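Local coordinates for type III effector HopU1 (Pseudomonas syringae pv. tomato, PDB 3U0J), which probably transfers ADP-ribose from NAD+ to arginine side chains of target proteins, acting as a type III effector in plants, at residues 163-171 and 199-210; 244-254 and 262-270. All coordinates share one frame; numbering follows the deposited sequence.

Interaction 1: residues 163-171 and 199-210; sequences AFRGTVYRG and STTRIKDSAQVF
Two sequence motifs of the arginine-specific ADP-ribosyltransferase fold probably meet here: Arg-170, between Tyr-169 and Gly-171, is probably the strand arginine, and Ser-199, Thr-200 and Thr-201 (Ser-Thr-Thr) probably correspond to the Ser-Thr-Ser element. In relatives both line the NAD+ cleft, which probably holds here too. The strands join by a single antiparallel, hydrogen-bonded bridge, Tyr-169 N to Thr-201 O (2.7 Å) and Thr-201 N to Tyr-169 O (2.8 Å). Their directions lie 115° apart, so pairing ends almost at once. Next to the bridge, Thr-200 OG1 rests on Val-168 CG2 at 3.3 Å and is hydrogen-bonded to the carbonyl of Ile-242. Arg-170 CG lies across Thr-200 CG2 (3.9 Å), the two side chains at about a right angle. Ser-199 OG makes a weak hydrogen bond to Glu-241 OE2, a link to what is probably the glutamate motif. Tyr-169 has CG anti to its carbonyl carbon (chi1 -56°), and Arg-202 O lies at the edge of its ring. Phe-210 adds an oblique ring contact, CE1 to Tyr-169 CD1 at 3.8 Å, with the planes nearly perpendicular. Thr-201 OG1, also hydrogen-bonded to Glu-239 O, accepts from Ile-203 N in an ST turn that leads out of the strand. Beyond it the chain curls back, and Gly-171 CA directs a C-H toward Ala-207 O, 3.3 Å away.

Interaction 2: residues 244-254 and 262-270; sequences LPMMSEFVIEH and KHLFVLSQI
Ser-268 N donates to Val-251 O at 2.8 Å, the shortest backbone bond between 244-254 and 262-270, although the N-H is bent to 140°. Val-251 N returns a straighter bond to Ser-268 O at 2.9 Å, which makes this a hydrogen-bonded antiparallel pair. Toward the C-terminus, Ile-270 N bonds to Glu-249 O, and a water accepts from Glu-249 N while donating to Ile-270 O, extending the pairing past the last strand residue. At the other end the register slips: two consecutive residues, Glu-253 and His-254, both face the single Val-266, which defines a classic beta bulge. Val-266 N donates to His-254 O (2.9 Å), while the bond from Glu-253 N to Val-266 O is weak.

Phe-250, Ile-252, Leu-267 and Gln-269 occupy one face of the sheet. Phe-250 CB meets Leu-267 CG at 3.8 Å, the two side chains crossing at about a right angle, whereas Ile-252 and Leu-267 run side by side, with Ile-252 CG1 3.9 Å from Leu-267 CD1. Strand pairing sets Gln-269 CB against Phe-250 CE1 (3.7 Å). With CG anti to the backbone N (chi1 -171°), Gln-269 brings CG to 3.9 Å from Phe-250 CE1 and extends until its carboxamide oxygen accepts from the backbone N of Arg-226, a polar partner on this largely buried face; the amide and ring planes are 18° apart. Across the sheet, Val-251 CG2 packs on Ile-270 CD1 at 3.7 Å, and the His-254 ring turns an edge to Val-266. Ile-252 also touches Leu-185 and Phe-186 of helix 176-188, and Leu-267 touches Phe-220 of strand 218-224. This is a bulged, strongly twisted antiparallel beta hairpin, C-terminal in the chain, forming inner strands of the mixed sheet of an ADP-ribosyltransferase fold.

In the fold
Interaction 1 closes before interaction 2 opens along the chain, and their centres lie about 12 Å apart. Both reach the mixed sheet: strand 167-172 is at its outer edge, and strand 218-224 separates it from 263-269, which pairs with 248-257. Strand 199-201 belongs to a second, antiparallel sheet with 241-243, so interaction 1 joins the two sheets and interaction 2 holds the hairpin of the first. They touch directly: Val-209 O meets Lys-262 NZ at 2.8 Å, a probable hydrogen bond, and Thr-200 CG2 packs on Leu-244 CD2. The probable NAD+-binding motifs of interaction 1 are thereby tied to the C-terminal hairpin.

Interaction 1: residues 163-171 and 199-210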
loop_
_atom_site.group_PDB
_atom_site.type_symbol
_atom_site.label_atom_id
_atom_site.label_comp_id
_atom_site.label_asym_id
_atom_site.label_seq_id
_atom_site.Cartn_x
_atom_site.Cartn_y
_atom_site.Cartn_z
ATOM N N ALA A 163 12.945 -6.190 6.851
ATOM C CA ALA A 163 12.341 -4.934 7.254
ATOM C C ALA A 163 13.128 -3.716 6.751
ATOM O O ALA A 163 14.342 -3.759 6.586
ATOM C CB ALA A 163 12.203 -4.894 8.752
ATOM N N PHE A 164 12.429 -2.624 6.503
ATOM C CA PHE A 164 13.091 -1.414 6.069
ATOM C C PHE A 164 12.984 -0.419 7.200
ATOM O O PHE A 164 11.948 -0.323 7.866
ATOM C CB PHE A 164 12.447 -0.856 4.792
ATOM C CG PHE A 164 12.932 0.518 4.410
ATOM C CD1 PHE A 164 13.965 0.677 3.510
ATOM C CD2 PHE A 164 12.354 1.649 4.952
ATOM C CE1 PHE A 164 14.412 1.939 3.163
ATOM C CE2 PHE A 164 12.793 2.919 4.606
ATOM C CZ PHE A 164 13.822 3.063 3.713
ATOM N N ARG A 165 14.083 0.285 7.431
ATOM C CA ARG A 165 14.105 1.384 8.363
ATOM C C ARG A 165 14.839 2.506 7.641
ATOM O O ARG A 165 15.750 2.258 6.856
ATOM C CB ARG A 165 14.772 0.968 9.679
ATOM C CG ARG A 165 16.280 1.091 9.712
ATOM C CD ARG A 165 16.875 0.321 10.888
ATOM N NE ARG A 165 17.212 -1.052 10.515
ATOM C CZ ARG A 165 18.452 -1.532 10.415
ATOM N NH1 ARG A 165 19.501 -0.757 10.682
ATOM N NH2 ARG A 165 18.640 -2.796 10.056
ATOM N N GLY A 166 14.400 3.739 7.845
ATOM C CA GLY A 166 14.965 4.842 7.092
ATOM C C GLY A 166 13.932 5.830 6.603
ATOM O O GLY A 166 12.779 5.798 7.014
ATOM N N THR A 167 14.353 6.712 5.711
ATOM C CA THR A 167 13.502 7.796 5.251
ATOM C C THR A 167 12.843 7.455 3.922
ATOM O O THR A 167 13.496 6.973 2.999
ATOM C CB THR A 167 14.298 9.126 5.131
ATOM O OG1 THR A 167 14.675 9.574 6.441
ATOM C CG2 THR A 167 13.459 10.198 4.460
ATOM N N VAL A 168 11.539 7.694 3.848
ATOM C CA VAL A 168 10.787 7.528 2.623
ATOM C C VAL A 168 9.937 8.765 2.500
ATOM O O VAL A 168 9.873 9.560 3.447
ATOM C CB VAL A 168 9.855 6.332 2.687
ATOM C CG1 VAL A 168 10.648 5.050 2.774
ATOM C CG2 VAL A 168 8.910 6.465 3.872
ATOM N N TYR A 169 9.279 8.915 1.347
ATOM C CA TYR A 169 8.548 10.125 1.011
ATOM C C TYR A 169 7.171 9.802 0.442
ATOM O O TYR A 169 6.948 8.713 -0.083
ATOM C CB TYR A 169 9.339 10.962 0.001
ATOM C CG TYR A 169 10.736 11.330 0.463
ATOM C CD1 TYR A 169 10.975 12.494 1.200
ATOM C CD2 TYR A 169 11.820 10.509 0.161
ATOM C CE1 TYR A 169 12.245 12.814 1.626
ATOM C CE2 TYR A 169 13.098 10.827 0.577
ATOM C CZ TYR A 169 13.305 11.974 1.310
ATOM O OH TYR A 169 14.589 12.263 1.703
ATOM N N ARG A 170 6.261 10.771 0.558
ATOM C CA ARG A 170 4.880 10.674 0.094
ATOM C C ARG A 170 4.520 12.018 -0.470
ATOM O O ARG A 170 4.835 13.043 0.129
ATOM C CB ARG A 170 3.929 10.472 1.266
ATOM C CG ARG A 170 3.517 9.070 1.536
ATOM C CD ARG A 170 2.285 8.699 0.754
ATOM N NE ARG A 170 1.038 9.058 1.422
ATOM C CZ ARG A 170 -0.159 8.789 0.902
ATOM N NH1 ARG A 170 -0.239 8.150 -0.284
ATOM N NH2 ARG A 170 -1.264 9.160 1.561
ATOM N N GLY A 171 3.824 12.022 -1.595
ATOM C CA GLY A 171 3.311 13.256 -2.141
ATOM C C GLY A 171 1.809 13.164 -2.192
ATOM O O GLY A 171 1.268 12.170 -2.669
ATOM N N SER A 199 1.504 3.867 1.205
ATOM C CA SER A 199 2.449 3.612 0.139
ATOM C C SER A 199 3.398 4.777 0.085
ATOM O O SER A 199 2.976 5.931 0.100
ATOM C CB SER A 199 1.711 3.476 -1.186
ATOM O OG SER A 199 2.630 3.393 -2.253
ATOM N N THR A 200 4.684 4.488 0.032
ATOM C CA THR A 200 5.683 5.541 0.125
ATOM C C THR A 200 6.822 5.236 -0.836
ATOM O O THR A 200 6.912 4.123 -1.353
ATOM C CB THR A 200 6.240 5.645 1.567
ATOM O OG1 THR A 200 7.094 4.520 1.844
ATOM C CG2 THR A 200 5.096 5.696 2.599
ATOM N N THR A 201 7.696 6.204 -1.080
ATOM C CA THR A 201 8.808 5.943 -1.985
ATOM C C THR A 201 10.133 6.382 -1.385
ATOM O O THR A 201 10.196 7.382 -0.690
ATOM C CB THR A 201 8.608 6.619 -3.346
ATOM O OG1 THR A 201 9.721 6.319 -4.186
ATOM C CG2 THR A 201 8.544 8.091 -3.171
ATOM N N ARG A 202 11.187 5.619 -1.647
ATOM C CA ARG A 202 12.525 6.006 -1.210
ATOM C C ARG A 202 13.079 7.227 -1.961
ATOM O O ARG A 202 13.954 7.936 -1.461
ATOM C CB ARG A 202 13.482 4.841 -1.384
ATOM C CG ARG A 202 13.521 3.900 -0.216
ATOM C CD ARG A 202 14.490 2.759 -0.502
ATOM N NE ARG A 202 13.851 1.761 -1.350
ATOM C CZ ARG A 202 14.184 0.474 -1.360
ATOM N NH1 ARG A 202 15.167 0.041 -0.570
ATOM N NH2 ARG A 202 13.528 -0.375 -2.154
ATOM N N ILE A 203 12.562 7.465 -3.160
ATOM C CA ILE A 203 13.095 8.494 -4.029
ATOM C C ILE A 203 12.313 9.811 -3.924
ATOM O O ILE A 203 11.148 9.894 -4.346
ATOM C CB ILE A 203 13.077 8.011 -5.487
ATOM C CG1 ILE A 203 13.561 6.555 -5.578
ATOM C CG2 ILE A 203 13.908 8.926 -6.359
ATOM C CD1 ILE A 203 13.134 5.838 -6.889
ATOM N N LYS A 204 12.966 10.838 -3.376
ATOM C CA LYS A 204 12.354 12.151 -3.253
ATOM C C LYS A 204 11.646 12.585 -4.531
ATOM O O LYS A 204 10.516 13.061 -4.484
ATOM C CB LYS A 204 13.377 13.203 -2.836
ATOM C CG LYS A 204 13.310 13.547 -1.370
ATOM C CD LYS A 204 14.328 14.608 -0.950
ATOM C CE LYS A 204 13.754 16.018 -1.046
ATOM N NZ LYS A 204 14.685 17.054 -0.470
ATOM N N ASP A 205 12.290 12.421 -5.679
ATOM C CA ASP A 205 11.659 12.873 -6.916
ATOM C C ASP A 205 10.317 12.211 -7.182
ATOM O O ASP A 205 9.409 12.831 -7.741
ATOM C CB ASP A 205 12.583 12.687 -8.115
ATOM C CG ASP A 205 13.637 13.774 -8.200
ATOM O OD1 ASP A 205 13.547 14.747 -7.414
ATOM O OD2 ASP A 205 14.557 13.659 -9.043
ATOM N N SER A 206 10.189 10.954 -6.774
ATOM C CA SER A 206 8.998 10.178 -7.094
ATOM C C SER A 206 7.734 10.637 -6.345
ATOM O O SER A 206 6.612 10.367 -6.768
ATOM C CB SER A 206 9.271 8.690 -6.880
ATOM O OG SER A 206 10.311 8.246 -7.743
ATOM N N ALA A 207 7.912 11.341 -5.235
ATOM C CA ALA A 207 6.763 11.840 -4.497
ATOM C C ALA A 207 6.134 12.997 -5.259
ATOM O O ALA A 207 4.980 13.377 -5.008
ATOM C CB ALA A 207 7.175 12.272 -3.120
ATOM N N GLN A 208 6.905 13.550 -6.193
ATOM C CA GLN A 208 6.444 14.632 -7.060
ATOM C C GLN A 208 5.844 15.826 -6.335
ATOM O O GLN A 208 4.759 16.287 -6.698
ATOM C CB GLN A 208 5.426 14.114 -8.059
ATOM C CG GLN A 208 5.934 13.008 -8.940
ATOM C CD GLN A 208 4.965 12.726 -10.050
ATOM O OE1 GLN A 208 4.222 11.726 -10.013
ATOM N NE2 GLN A 208 4.923 13.632 -11.040
ATOM N N VAL A 209 6.571 16.337 -5.340
ATOM C CA VAL A 209 6.082 17.419 -4.506
ATOM C C VAL A 209 7.103 18.514 -4.388
ATOM O O VAL A 209 6.762 19.695 -4.409
ATOM C CB VAL A 209 5.886 16.976 -3.058
ATOM C CG1 VAL A 209 4.579 17.523 -2.519
ATOM C CG2 VAL A 209 5.986 15.466 -2.925
ATOM N N PHE A 210 8.358 18.114 -4.224
ATOM C CA PHE A 210 9.386 19.036 -3.769
ATOM C C PHE A 210 9.794 20.117 -4.755
ATOM O O PHE A 210 9.926 21.283 -4.386
ATOM C CB PHE A 210 10.603 18.275 -3.294
ATOM C CG PHE A 210 10.414 17.641 -1.964
ATOM C CD1 PHE A 210 10.187 16.289 -1.856
ATOM C CD2 PHE A 210 10.444 18.408 -0.817
ATOM C CE1 PHE A 210 10.005 15.713 -0.630
ATOM C CE2 PHE A 210 10.275 17.836 0.418
ATOM C CZ PHE A 210 10.052 16.491 0.514
HETATM O O HOH W 1 15.367 7.434 1.047
#

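Interaction 2: residues 244-254 and 262-270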
loop_
_atom_site.group_PDB
_atom_site.type_symbol
_atom_site.label_atom_id
_atom_site.label_comp_id
_atom_site.label_asym_id
_atom_site.label_seq_id
_atom_site.Cartn_x
_atom_site.Cartn_y
_atom_site.Cartn_z
ATOM N N LEU A 244 3.341 0.161 4.195
ATOM C CA LEU A 244 3.138 -0.078 5.630
ATOM C C LEU A 244 1.913 -0.931 5.877
ATOM O O LEU A 244 0.969 -0.876 5.111
ATOM C CB LEU A 244 2.957 1.233 6.392
ATOM C CG LEU A 244 4.172 2.136 6.614
ATOM C CD1 LEU A 244 5.404 1.293 6.692
ATOM C CD2 LEU A 244 4.312 3.085 5.470
ATOM N N PRO A 245 1.908 -1.706 6.967
ATOM C CA PRO A 245 0.720 -2.478 7.356
ATOM C C PRO A 245 -0.448 -1.563 7.723
ATOM O O PRO A 245 -0.200 -0.422 8.095
ATOM C CB PRO A 245 1.181 -3.218 8.620
ATOM C CG PRO A 245 2.674 -3.159 8.603
ATOM C CD PRO A 245 3.021 -1.884 7.916
ATOM N N MET A 246 -1.684 -2.061 7.641
ATOM C CA MET A 246 -2.867 -1.331 8.113
ATOM C C MET A 246 -2.611 -0.623 9.455
ATOM O O MET A 246 -1.838 -1.110 10.284
ATOM C CB MET A 246 -4.054 -2.287 8.288
ATOM C CG MET A 246 -4.588 -2.931 7.027
ATOM S SD MET A 246 -5.795 -4.209 7.448
ATOM C CE MET A 246 -5.224 -4.727 9.055
ATOM N N MET A 247 -3.275 0.513 9.672
ATOM C CA MET A 247 -3.221 1.214 10.959
ATOM C C MET A 247 -1.826 1.654 11.388
ATOM O O MET A 247 -1.470 1.552 12.568
ATOM C CB MET A 247 -3.862 0.386 12.076
ATOM C CG MET A 247 -5.374 0.554 12.147
ATOM S SD MET A 247 -5.913 2.262 12.360
ATOM C CE MET A 247 -7.501 2.182 11.571
ATOM N N SER A 248 -1.046 2.150 10.434
ATOM C CA SER A 248 0.234 2.755 10.757
ATOM C C SER A 248 0.016 4.111 11.413
ATOM O O SER A 248 -0.902 4.860 11.056
ATOM C CB SER A 248 1.076 2.918 9.506
ATOM O OG SER A 248 0.473 3.866 8.660
ATOM N N GLU A 249 0.880 4.428 12.365
ATOM C CA GLU A 249 0.675 5.563 13.248
ATOM C C GLU A 249 1.921 6.443 13.265
ATOM O O GLU A 249 3.037 5.920 13.384
ATOM C CB GLU A 249 0.403 5.013 14.647
ATOM C CG GLU A 249 -0.615 5.784 15.444
ATOM C CD GLU A 249 -1.432 4.904 16.380
ATOM O OE1 GLU A 249 -1.592 3.683 16.111
ATOM O OE2 GLU A 249 -1.932 5.460 17.382
ATOM N N PHE A 250 1.743 7.765 13.158
ATOM C CA PHE A 250 2.892 8.696 13.116
ATOM C C PHE A 250 2.779 9.932 14.007
ATOM O O PHE A 250 1.700 10.491 14.199
ATOM C CB PHE A 250 3.191 9.155 11.685
ATOM C CG PHE A 250 3.304 8.031 10.704
ATOM C CD1 PHE A 250 4.538 7.464 10.418
ATOM C CD2 PHE A 250 2.171 7.519 10.084
ATOM C CE1 PHE A 250 4.642 6.415 9.528
ATOM C CE2 PHE A 250 2.270 6.471 9.195
ATOM C CZ PHE A 250 3.511 5.917 8.916
ATOM N N VAL A 251 3.920 10.349 14.542
ATOM C CA VAL A 251 4.048 11.628 15.215
ATOM C C VAL A 251 4.507 12.639 14.178
ATOM O O VAL A 251 5.476 12.389 13.453
ATOM C CB VAL A 251 5.134 11.556 16.292
ATOM C CG1 VAL A 251 5.368 12.922 16.914
ATOM C CG2 VAL A 251 4.768 10.521 17.347
ATOM N N ILE A 252 3.834 13.778 14.086
ATOM C CA ILE A 252 4.356 14.816 13.208
ATOM C C ILE A 252 5.393 15.644 13.947
ATOM O O ILE A 252 5.039 16.459 14.788
ATOM C CB ILE A 252 3.255 15.722 12.691
ATOM C CG1 ILE A 252 2.126 14.865 12.103
ATOM C CG2 ILE A 252 3.827 16.684 11.662
ATOM C CD1 ILE A 252 0.848 15.606 11.822
ATOM N N GLU A 253 6.671 15.422 13.646
ATOM C CA GLU A 253 7.762 16.150 14.307
ATOM C C GLU A 253 7.838 17.635 13.902
ATOM O O GLU A 253 7.964 18.497 14.763
ATOM C CB GLU A 253 9.127 15.474 14.066
ATOM C CG GLU A 253 9.182 13.947 14.250
ATOM C CD GLU A 253 9.517 13.511 15.672
ATOM O OE1 GLU A 253 9.832 12.311 15.882
ATOM O OE2 GLU A 253 9.466 14.369 16.580
ATOM N N HIS A 254 7.771 17.924 12.602
ATOM C CA HIS A 254 7.900 19.297 12.102
ATOM C C HIS A 254 6.881 19.557 11.007
ATOM O O HIS A 254 6.397 18.629 10.387
ATOM C CB HIS A 254 9.313 19.554 11.557
ATOM C CG HIS A 254 10.410 19.054 12.452
ATOM N ND1 HIS A 254 10.813 19.729 13.589
ATOM C CD2 HIS A 254 11.183 17.941 12.383
ATOM C CE1 HIS A 254 11.784 19.051 14.181
ATOM N NE2 HIS A 254 12.028 17.964 13.471
ATOM N N LYS A 262 3.177 25.087 -1.120
ATOM C CA LYS A 262 3.568 23.737 -0.764
ATOM C C LYS A 262 3.906 23.632 0.711
ATOM O O LYS A 262 4.384 24.592 1.336
ATOM C CB LYS A 262 4.758 23.274 -1.616
ATOM C CG LYS A 262 4.529 23.420 -3.114
ATOM C CD LYS A 262 5.335 22.423 -3.946
ATOM C CE LYS A 262 4.898 22.496 -5.393
ATOM N NZ LYS A 262 4.998 21.186 -6.063
ATOM N N HIS A 263 3.664 22.453 1.270
ATOM C CA HIS A 263 3.942 22.237 2.678
ATOM C C HIS A 263 4.655 20.925 2.918
ATOM O O HIS A 263 4.494 19.968 2.172
ATOM C CB HIS A 263 2.654 22.322 3.480
ATOM C CG HIS A 263 1.871 23.562 3.198
ATOM N ND1 HIS A 263 1.921 24.671 4.015
ATOM C CD2 HIS A 263 1.057 23.884 2.163
ATOM C CE1 HIS A 263 1.151 25.617 3.505
ATOM N NE2 HIS A 263 0.618 25.167 2.380
ATOM N N LEU A 264 5.461 20.896 3.963
ATOM C CA LEU A 264 6.225 19.723 4.265
ATOM C C LEU A 264 5.921 19.321 5.683
ATOM O O LEU A 264 6.112 20.109 6.605
ATOM C CB LEU A 264 7.717 20.026 4.127
ATOM C CG LEU A 264 8.647 19.004 4.791
ATOM C CD1 LEU A 264 8.633 17.693 4.041
ATOM C CD2 LEU A 264 10.045 19.524 4.854
ATOM N N PHE A 265 5.448 18.096 5.867
ATOM C CA PHE A 265 5.306 17.547 7.215
ATOM C C PHE A 265 6.295 16.431 7.428
ATOM O O PHE A 265 6.392 15.504 6.619
ATOM C CB PHE A 265 3.886 17.061 7.469
ATOM C CG PHE A 265 2.877 18.093 7.198
ATOM C CD1 PHE A 265 2.464 18.940 8.201
ATOM C CD2 PHE A 265 2.383 18.265 5.915
ATOM C CE1 PHE A 265 1.555 19.940 7.942
ATOM C CE2 PHE A 265 1.466 19.248 5.639
ATOM C CZ PHE A 265 1.047 20.095 6.658
ATOM N N VAL A 266 7.056 16.537 8.507
ATOM C CA VAL A 266 8.009 15.498 8.835
ATOM C C VAL A 266 7.334 14.550 9.784
ATOM O O VAL A 266 6.853 14.957 10.834
ATOM C CB VAL A 266 9.281 16.055 9.477
ATOM C CG1 VAL A 266 10.074 14.916 10.106
ATOM C CG2 VAL A 266 10.107 16.804 8.437
ATOM N N LEU A 267 7.282 13.284 9.383
ATOM C CA LEU A 267 6.604 12.247 10.145
ATOM C C LEU A 267 7.575 11.262 10.787
ATOM O O LEU A 267 8.656 11.014 10.270
ATOM C CB LEU A 267 5.645 11.493 9.238
ATOM C CG LEU A 267 4.198 11.969 9.271
ATOM C CD1 LEU A 267 4.121 13.460 9.114
ATOM C CD2 LEU A 267 3.395 11.258 8.194
ATOM N N SER A 268 7.172 10.694 11.913
ATOM C CA SER A 268 7.982 9.693 12.588
ATOM C C SER A 268 7.117 8.493 12.988
ATOM O O SER A 268 6.141 8.643 13.725
ATOM C CB SER A 268 8.639 10.303 13.812
ATOM O OG SER A 268 9.656 9.465 14.295
ATOM N N GLN A 269 7.469 7.307 12.493
ATOM C CA GLN A 269 6.681 6.111 12.765
ATOM C C GLN A 269 6.771 5.680 14.226
ATOM O O GLN A 269 7.844 5.719 14.841
ATOM C CB GLN A 269 7.123 4.959 11.870
ATOM C CG GLN A 269 6.219 3.750 11.941
ATOM C CD GLN A 269 6.762 2.569 11.153
ATOM O OE1 GLN A 269 7.969 2.472 10.906
ATOM N NE2 GLN A 269 5.869 1.665 10.749
ATOM N N ILE A 270 5.628 5.266 14.762
ATOM C CA ILE A 270 5.529 4.718 16.103
ATOM C C ILE A 270 5.548 3.186 16.067
ATOM O O ILE A 270 4.915 2.559 15.195
ATOM C CB ILE A 270 4.228 5.177 16.732
ATOM C CG1 ILE A 270 4.274 6.683 16.926
ATOM C CG2 ILE A 270 3.975 4.470 18.054
ATOM C CD1 ILE A 270 2.968 7.256 17.338
HETATM O O HOH W 2 2.874 2.406 13.036
#